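Local atomic coordinates of ESAT-6/WXG100 secretion system protein (PDB entry 7JQE), a protein that is a membrane subunit of the bacterial type VIIb secretion system, whose elongated extracellular region probably takes part in exporting protein toxins. Residues S198-V203 with K245-V250. Residues are numbered along the deposited sequence; the frame is centred on the assembly and turned at random.
Sequences SLMGSV and KGVTTV. With EDO (1,2-ethanediol), chain U; EDO (1,2-ethanediol), chain M.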
# COMPACT_ATOMS: atom_id res chain seq x y z
N SER A 198 -1.96 13.30 -2.92
CA SER A 198 -3.39 13.58 -2.90
C SER A 198 -4.02 13.09 -1.60
O SER A 198 -4.73 13.83 -0.92
CB SER A 198 -4.06 12.93 -4.11
OG SER A 198 -5.47 13.05 -4.03
N LEU A 199 -3.75 11.83 -1.24
CA LEU A 199 -4.24 11.29 0.02
C LEU A 199 -3.78 12.13 1.20
O LEU A 199 -4.56 12.45 2.10
CB LEU A 199 -3.78 9.84 0.18
CG LEU A 199 -4.58 8.77 -0.55
CD1 LEU A 199 -3.83 7.44 -0.51
CD2 LEU A 199 -5.96 8.63 0.07
N MSE A 200 -2.50 12.49 1.22
CA MSE A 200 -1.92 13.18 2.37
C MSE A 200 -2.39 14.62 2.48
O MSE A 200 -2.21 15.25 3.52
CB MSE A 200 -0.39 13.13 2.31
CG MSE A 200 0.17 11.71 2.42
SE MSE A 200 2.12 11.61 2.54
CE MSE A 200 2.44 12.82 4.03
N GLY A 201 -3.00 15.14 1.41
CA GLY A 201 -3.44 16.53 1.42
C GLY A 201 -4.50 16.81 2.47
O GLY A 201 -4.67 17.96 2.90
N SER A 202 -5.23 15.79 2.91
CA SER A 202 -6.27 15.94 3.92
C SER A 202 -5.95 15.15 5.18
O SER A 202 -6.85 14.77 5.93
CB SER A 202 -7.63 15.53 3.36
OG SER A 202 -7.66 14.14 3.08
N VAL A 203 -4.67 14.90 5.43
CA VAL A 203 -4.23 14.15 6.60
C VAL A 203 -3.28 15.01 7.42
O VAL A 203 -2.52 15.82 6.88
CB VAL A 203 -3.55 12.82 6.19
CG1 VAL A 203 -2.89 12.17 7.38
CG2 VAL A 203 -4.57 11.89 5.55
N LYS A 245 9.82 14.54 0.30
CA LYS A 245 9.19 15.26 -0.80
C LYS A 245 8.72 16.61 -0.28
O LYS A 245 9.10 17.05 0.81
CB LYS A 245 8.05 14.43 -1.38
CG LYS A 245 8.42 13.00 -1.71
CD LYS A 245 8.98 12.88 -3.12
CE LYS A 245 9.46 11.47 -3.41
NZ LYS A 245 10.64 11.14 -2.57
N GLY A 246 7.87 17.29 -1.04
CA GLY A 246 7.30 18.54 -0.57
C GLY A 246 5.79 18.46 -0.44
O GLY A 246 5.07 19.14 -1.18
N VAL A 247 5.31 17.66 0.50
CA VAL A 247 3.89 17.33 0.59
C VAL A 247 3.19 18.33 1.51
O VAL A 247 3.53 18.44 2.69
CB VAL A 247 3.69 15.89 1.08
CG1 VAL A 247 2.27 15.42 0.81
CG2 VAL A 247 4.70 14.97 0.42
N THR A 248 2.21 19.05 0.97
CA THR A 248 1.33 19.87 1.78
C THR A 248 0.30 19.00 2.48
O THR A 248 -0.31 18.12 1.86
CB THR A 248 0.63 20.92 0.91
OG1 THR A 248 1.58 21.91 0.51
CG2 THR A 248 -0.50 21.60 1.67
N THR A 249 0.12 19.22 3.78
CA THR A 249 -0.83 18.46 4.59
C THR A 249 -1.72 19.41 5.38
O THR A 249 -1.59 20.64 5.29
CB THR A 249 -0.11 17.49 5.55
OG1 THR A 249 0.93 18.19 6.25
CG2 THR A 249 0.47 16.31 4.78
N VAL A 250 -2.63 18.84 6.17
CA VAL A 250 -3.56 19.60 6.98
C VAL A 250 -3.09 19.57 8.43
O VAL A 250 -2.36 18.68 8.86
CB VAL A 250 -5.00 19.07 6.84
CG1 VAL A 250 -5.69 18.99 8.18
CG2 VAL A 250 -5.79 19.96 5.88
C1 EDO U . 6.30 21.00 2.87
O1 EDO U . 5.72 19.75 3.26
C2 EDO U . 7.28 21.44 3.95
O2 EDO U . 7.71 20.28 4.68
C1 EDO M . 12.02 8.99 -4.62
O1 EDO M . 11.69 8.02 -5.62
C2 EDO M . 13.27 8.55 -3.86
O2 EDO M . 13.67 9.56 -2.92
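Val250 N donates a hydrogen bond to Val203 O (3.1 Å), tying the extended 245-250 segment to the type I turn Met200-Val203, whose own bond runs from Val203 N to Met200 O. One residue back, Thr249 turns its methyl into this turn: CG2 lies 3.1 Å from Met200 O, and CB 3.2 Å from Val203 O. A chi1 of 49° leaves CG2 anti to the carbonyl carbon, facing Met200 O, while OG1 bonds Lys242 NZ, on the helix just before the segment. A second backbone touch is a CA-H...O contact from Gly201 CA to Thr248 O, 3.5 Å long. The selenomethionine Met200 bends at chi3 (53°), which brings CE back to 4.1 Å from Thr249 CG2. The Val247 side chain crosses that of Met200 at about a right angle, its CG1 packing on Met200 CB at 3.8 Å; Leu238 and Tyr241 of helix 225-244 also touch Met200. Val250 CG2 rests 3.8 Å from Gly201 O. Lys242 also bonds Val247 O, which accepts a further bond from an ethanediol, probably from the crystallisation liquor. The arrangement is a loop packed against a type I beta turn within the helical middle of the elongated chain: the connection leaving helix 225-244 for the beta domain is laid across the turn Met200-Val203 that begins on helix 191-200.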